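Local atomic coordinates of GDSL-like protein (Roseburia intestinalis L1-82, PDB entry 6HFZ), a protein that removes acetyl groups from acetylated beta-mannans as a two-domain esterase of the GDSL (SGNH hydrolase) family in a gut bacterium. Residues S290-K295 / Y362-I367; A304-D309 / V316-N321. All coordinates share one frame; numbering follows the deposited sequence.

Interaction 1 of 2, residues S290-K295 / Y362-I367; sequences SVQYRK and YLVSVI
Residues S290-K295 and Y362-I367 form a buried antiparallel strand pair within the C-terminal all-beta region, and a classic beta bulge interrupts their register. S290 and I367 make a hydrogen-bonded pair, closed by I367 N to S290 O at 2.8 Å. The ladder runs regularly through V291-V366 and Q292-S365. Beyond this point V364 and S365 both face Q292, whose O accepts V364 N at 2.9 Å and, weakly, S365 N at 3.4 Å. The V364 donor comes from above the carbonyl plane of Q292. Past the bulge Y293 pairs with L363, and R294 N reaches Y362 O.

A side-chain bond lies beside the bulge. S365 OG, set between its own N and carbonyl carbon (chi1 79°), donates to Q292 OE1 at 2.7 Å, in the amide plane and on a lone pair. On the opposite face V291 CG2 meets L363 CD1 at 3.6 Å, the two side chains crossing at about a right angle. At the other end the R294 chain bends at chi3 (60°), which sets one face of its guanidinium against Y362 CB, 3.6 Å from the plane and over its centre; P360 O holds R294 NH2, and F267 adds a cation-pi contact. A water bridges R294 O and Y362 N.

The side chains of S290, Q292 and I367 touch Q85, F86 and A89 of helix 84-96, respectively. The pair thus illustrates how a bulged antiparallel sheet can present one face to a neighbouring domain, here the GDSL hydrolase domain.

Interaction 2 of 2, residues A304-D309 / V316-N321; sequences AEIIVD and VRLDAN
A304 N donates to L318 O at 2.8 Å in a nearly straight bond (175°), and L318 N returns one to A304 O at the same length. This hydrogen-bonded pair belongs to a beta hairpin, strands 303-308 and 316-319, at the edge of an antiparallel sheet. I306 and V316 form the next such pair, I306 N donating to V316 O at 3.0 Å and V316 N to I306 O.

A304, I306, V316 and L318 share the apolar face. I306 CG2 touches both V316 CB and L318 CD2, 3.9 Å from each, while I306 and V316 run side by side. L318 has CG anti to its carbonyl carbon (chi1 -44°), which carries both methyls to the I306 branch. Truncating L318 to an alanine would probably open a gap beside I306 CG2 and leave that branch freer to shift.

R317, on the other face, spans two carboxylates: its NH1 meets D319 OD2 from above the carboxylate plane, and NH2 pairs with E352. Beyond the strand the chain closes an Asx turn, in which D319 OD1 takes N321 ND2 on its syn side and N321 N on its anti side, both at 2.8 Å.

How the interactions relate
Interactions 1 and 2 belong to two antiparallel sheets packed face to face, as in a beta-sandwich; the centres of the two interactions are about 10 Å apart. Strand 303-308 follows strand 288-295 in the chain, so the polypeptide crosses from one sheet to the other. Apolar contacts join them: V291 CB meets I306 CD1 at 3.7 Å, and Y293 CE1 meets L318 CD2 at 3.7 Å, while Y293 OH bonds to D333. At one end R294 O packs on A320 CB at 3.5 Å. R294 NH2 also pairs with a bound buffer molecule, probably from crystallisation. Interaction 1 lies nearer the hydrolase domain, which probably holds the catalytic centre; interaction 2 sits farther out.

Interaction 1 of 2, residues S290-K295 / Y362-I367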
loop_
_atom_site.group_PDB
_atom_site.type_symbol
_atom_site.label_atom_id
_atom_site.label_comp_id
_atom_site.label_asym_id
_atom_site.label_seq_id
_atom_site.Cartn_x
_atom_site.Cartn_y
_atom_site.Cartn_z
ATOM N N SER A 290 1.047 -3.822 15.355
ATOM C CA SER A 290 1.472 -4.654 14.287
ATOM C C SER A 290 3.005 -4.588 14.180
ATOM O O SER A 290 3.655 -3.680 14.699
ATOM C CB SER A 290 0.733 -4.310 13.015
ATOM O OG SER A 290 1.263 -3.120 12.392
ATOM N N VAL A 291 3.587 -5.572 13.516
ATOM C CA VAL A 291 5.053 -5.610 13.410
ATOM C C VAL A 291 5.461 -5.898 11.968
ATOM O O VAL A 291 4.869 -6.752 11.291
ATOM C CB VAL A 291 5.611 -6.661 14.378
ATOM C CG1 VAL A 291 5.078 -8.056 14.069
ATOM C CG2 VAL A 291 7.130 -6.706 14.365
ATOM N N GLN A 292 6.496 -5.174 11.505
ATOM C CA GLN A 292 7.048 -5.384 10.195
ATOM C C GLN A 292 8.441 -6.014 10.309
ATOM O O GLN A 292 9.244 -5.561 11.110
ATOM C CB GLN A 292 7.204 -4.059 9.460
ATOM C CG GLN A 292 5.913 -3.451 8.941
ATOM C CD GLN A 292 6.293 -2.252 8.095
ATOM O OE1 GLN A 292 6.856 -1.282 8.618
ATOM N NE2 GLN A 292 6.049 -2.345 6.792
ATOM N N TYR A 293 8.736 -7.007 9.466
ATOM C CA TYR A 293 10.004 -7.726 9.520
ATOM C C TYR A 293 10.267 -8.429 8.190
ATOM O O TYR A 293 9.333 -8.651 7.414
ATOM C CB TYR A 293 10.026 -8.780 10.650
ATOM C CG TYR A 293 8.961 -9.866 10.555
ATOM C CD1 TYR A 293 7.631 -9.627 10.914
ATOM C CD2 TYR A 293 9.279 -11.150 10.130
ATOM C CE1 TYR A 293 6.659 -10.629 10.853
ATOM C CE2 TYR A 293 8.313 -12.152 10.040
ATOM C CZ TYR A 293 7.000 -11.892 10.398
ATOM O OH TYR A 293 6.057 -12.898 10.366
ATOM N N ARG A 294 11.531 -8.815 7.965
ATOM C CA ARG A 294 11.867 -9.457 6.723
ATOM C C ARG A 294 11.549 -10.955 6.773
ATOM O O ARG A 294 11.908 -11.655 7.724
ATOM C CB ARG A 294 13.352 -9.284 6.395
ATOM C CG ARG A 294 13.815 -10.024 5.140
ATOM C CD ARG A 294 15.221 -9.548 4.770
ATOM N NE ARG A 294 16.238 -9.773 5.795
ATOM C CZ ARG A 294 17.318 -9.026 5.963
ATOM N NH1 ARG A 294 17.533 -7.970 5.184
ATOM N NH2 ARG A 294 18.153 -9.258 6.968
ATOM N N LYS A 295 10.954 -11.456 5.678
ATOM C CA LYS A 295 10.916 -12.858 5.357
ATOM C C LYS A 295 11.849 -13.053 4.149
ATOM O O LYS A 295 11.638 -12.474 3.079
ATOM C CB LYS A 295 9.482 -13.316 5.068
ATOM C CG LYS A 295 8.619 -13.568 6.291
ATOM C CD LYS A 295 7.280 -14.152 5.972
ATOM C CE LYS A 295 6.490 -14.444 7.226
ATOM N NZ LYS A 295 5.039 -14.612 6.956
ATOM N N TYR A 362 15.719 -9.068 10.422
ATOM C CA TYR A 362 15.544 -7.600 10.247
ATOM C C TYR A 362 14.162 -7.200 10.792
ATOM O O TYR A 362 13.143 -7.506 10.185
ATOM C CB TYR A 362 15.721 -7.168 8.776
ATOM C CG TYR A 362 16.042 -5.686 8.668
ATOM C CD1 TYR A 362 15.090 -4.729 8.955
ATOM C CD2 TYR A 362 17.324 -5.246 8.332
ATOM C CE1 TYR A 362 15.404 -3.372 8.936
ATOM C CE2 TYR A 362 17.641 -3.898 8.241
ATOM C CZ TYR A 362 16.686 -2.961 8.578
ATOM O OH TYR A 362 17.016 -1.632 8.558
ATOM N N LEU A 363 14.160 -6.461 11.897
ATOM C CA LEU A 363 12.954 -5.852 12.471
ATOM C C LEU A 363 12.814 -4.438 11.888
ATOM O O LEU A 363 13.619 -3.543 12.143
ATOM C CB LEU A 363 13.100 -5.860 13.998
ATOM C CG LEU A 363 11.944 -5.243 14.772
ATOM C CD1 LEU A 363 10.625 -6.007 14.541
ATOM C CD2 LEU A 363 12.253 -5.200 16.263
ATOM N N VAL A 364 11.799 -4.238 11.025
ATOM C CA VAL A 364 11.671 -2.992 10.311
ATOM C C VAL A 364 10.960 -1.951 11.194
ATOM O O VAL A 364 11.382 -0.801 11.312
ATOM C CB VAL A 364 10.945 -3.186 8.969
ATOM C CG1 VAL A 364 10.665 -1.841 8.284
ATOM C CG2 VAL A 364 11.689 -4.169 8.059
ATOM N N SER A 365 9.842 -2.310 11.841
ATOM C CA SER A 365 9.084 -1.363 12.618
ATOM C C SER A 365 8.133 -2.104 13.550
ATOM O O SER A 365 7.788 -3.246 13.278
ATOM C CB SER A 365 8.249 -0.401 11.761
ATOM O OG SER A 365 7.028 -1.023 11.283
ATOM N N VAL A 366 7.701 -1.412 14.618
ATOM C CA VAL A 366 6.433 -1.806 15.298
ATOM C C VAL A 366 5.442 -0.661 15.122
ATOM O O VAL A 366 5.792 0.519 15.312
ATOM C CB VAL A 366 6.658 -2.124 16.791
ATOM C CG1 VAL A 366 5.336 -2.523 17.454
ATOM C CG2 VAL A 366 7.728 -3.199 16.972
ATOM N N ILE A 367 4.204 -0.961 14.704
ATOM C CA ILE A 367 3.235 0.095 14.382
ATOM C C ILE A 367 2.139 0.127 15.447
ATOM O O ILE A 367 1.488 -0.869 15.718
ATOM C CB ILE A 367 2.616 -0.073 12.980
ATOM C CG1 ILE A 367 3.671 -0.054 11.873
ATOM C CG2 ILE A 367 1.534 0.976 12.728
ATOM C CD1 ILE A 367 3.182 -0.521 10.493
HETATM O O HOH W 1 13.810 -10.986 9.557
#

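Interaction 2 of 2, residues A304-D309 / V316-N321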
loop_
_atom_site.group_PDB
_atom_site.type_symbol
_atom_site.label_atom_id
_atom_site.label_comp_id
_atom_site.label_asym_id
_atom_site.label_seq_id
_atom_site.Cartn_x
_atom_site.Cartn_y
_atom_site.Cartn_z
ATOM N N ALA A 304 12.070 -15.222 15.531
ATOM C CA ALA A 304 11.860 -14.412 16.725
ATOM C C ALA A 304 10.452 -14.644 17.272
ATOM O O ALA A 304 9.634 -15.261 16.613
ATOM C CB ALA A 304 12.072 -12.954 16.404
ATOM N N GLU A 305 10.190 -14.054 18.435
ATOM C CA GLU A 305 8.871 -13.964 19.022
ATOM C C GLU A 305 8.651 -12.507 19.449
ATOM O O GLU A 305 9.613 -11.749 19.807
ATOM C CB GLU A 305 8.729 -14.962 20.176
ATOM C CG GLU A 305 9.389 -14.511 21.467
ATOM C CD GLU A 305 9.401 -15.526 22.614
ATOM O OE1 GLU A 305 8.589 -16.501 22.554
ATOM O OE2 GLU A 305 10.252 -15.360 23.545
ATOM N N ILE A 306 7.396 -12.067 19.367
ATOM C CA ILE A 306 6.976 -10.767 19.829
ATOM C C ILE A 306 5.926 -10.973 20.945
ATOM O O ILE A 306 5.038 -11.824 20.822
ATOM C CB ILE A 306 6.429 -9.910 18.659
ATOM C CG1 ILE A 306 6.047 -8.512 19.131
ATOM C CG2 ILE A 306 5.291 -10.593 17.924
ATOM C CD1 ILE A 306 5.939 -7.500 18.014
ATOM N N ILE A 307 6.098 -10.211 22.028
ATOM C CA ILE A 307 5.335 -10.296 23.222
ATOM C C ILE A 307 4.812 -8.905 23.544
ATOM O O ILE A 307 5.564 -7.934 23.536
ATOM C CB ILE A 307 6.209 -10.817 24.372
ATOM C CG1 ILE A 307 6.752 -12.216 24.072
ATOM C CG2 ILE A 307 5.431 -10.786 25.686
ATOM C CD1 ILE A 307 7.728 -12.726 25.117
ATOM N N VAL A 308 3.513 -8.810 23.854
ATOM C CA VAL A 308 2.907 -7.547 24.149
ATOM C C VAL A 308 2.478 -7.587 25.627
ATOM O O VAL A 308 1.797 -8.543 26.015
ATOM C CB VAL A 308 1.737 -7.245 23.196
ATOM C CG1 VAL A 308 1.015 -5.965 23.556
ATOM C CG2 VAL A 308 2.224 -7.163 21.765
ATOM N N ASP A 309 2.901 -6.574 26.391
ATOM C CA ASP A 309 2.500 -6.351 27.790
ATOM C C ASP A 309 2.778 -7.603 28.647
ATOM O O ASP A 309 1.928 -7.999 29.460
ATOM C CB ASP A 309 1.007 -5.990 27.824
ATOM C CG ASP A 309 0.683 -4.662 27.160
ATOM O OD1 ASP A 309 1.540 -3.745 27.272
ATOM O OD2 ASP A 309 -0.431 -4.557 26.533
ATOM N N VAL A 316 3.703 -14.284 19.615
ATOM C CA VAL A 316 3.573 -14.620 18.228
ATOM C C VAL A 316 4.960 -14.857 17.635
ATOM O O VAL A 316 5.872 -14.033 17.781
ATOM C CB VAL A 316 2.805 -13.545 17.440
ATOM C CG1 VAL A 316 2.769 -13.821 15.952
ATOM C CG2 VAL A 316 1.410 -13.377 18.004
ATOM N N ARG A 317 5.059 -15.964 16.898
ATOM C CA ARG A 317 6.244 -16.387 16.183
ATOM C C ARG A 317 6.408 -15.589 14.892
ATOM O O ARG A 317 5.514 -15.550 14.020
ATOM C CB ARG A 317 6.162 -17.863 15.799
ATOM C CG ARG A 317 7.417 -18.380 15.113
ATOM C CD ARG A 317 7.139 -19.333 13.969
ATOM N NE ARG A 317 7.431 -20.692 14.347
ATOM C CZ ARG A 317 8.636 -21.235 14.336
ATOM N NH1 ARG A 317 9.322 -21.387 13.214
ATOM N NH2 ARG A 317 9.174 -21.554 15.489
ATOM N N LEU A 318 7.585 -14.987 14.761
ATOM C CA LEU A 318 7.982 -14.254 13.540
ATOM C C LEU A 318 9.130 -15.056 12.905
ATOM O O LEU A 318 10.319 -15.015 13.376
ATOM C CB LEU A 318 8.398 -12.821 13.864
ATOM C CG LEU A 318 7.534 -12.024 14.839
ATOM C CD1 LEU A 318 8.158 -10.633 15.046
ATOM C CD2 LEU A 318 6.117 -11.886 14.306
ATOM N N ASP A 319 8.790 -15.805 11.867
ATOM C CA ASP A 319 9.737 -16.698 11.181
ATOM C C ASP A 319 10.280 -16.038 9.902
ATOM O O ASP A 319 9.556 -15.831 8.925
ATOM C CB ASP A 319 9.065 -18.034 10.877
ATOM C CG ASP A 319 9.980 -19.117 10.340
ATOM O OD1 ASP A 319 11.062 -18.785 9.820
ATOM O OD2 ASP A 319 9.596 -20.300 10.466
ATOM N N ALA A 320 11.590 -15.808 9.874
ATOM C CA ALA A 320 12.237 -15.116 8.753
ATOM C C ALA A 320 12.538 -16.067 7.584
ATOM O O ALA A 320 12.963 -15.623 6.551
ATOM C CB ALA A 320 13.450 -14.387 9.259
ATOM N N ASN A 321 12.239 -17.368 7.739
ATOM C CA ASN A 321 12.400 -18.370 6.703
ATOM C C ASN A 321 11.171 -18.365 5.786
ATOM O O ASN A 321 10.149 -18.998 6.099
ATOM C CB ASN A 321 12.574 -19.763 7.306
ATOM C CG ASN A 321 13.828 -19.849 8.140
ATOM O OD1 ASN A 321 14.908 -20.007 7.588
ATOM N ND2 ASN A 321 13.698 -19.650 9.440
#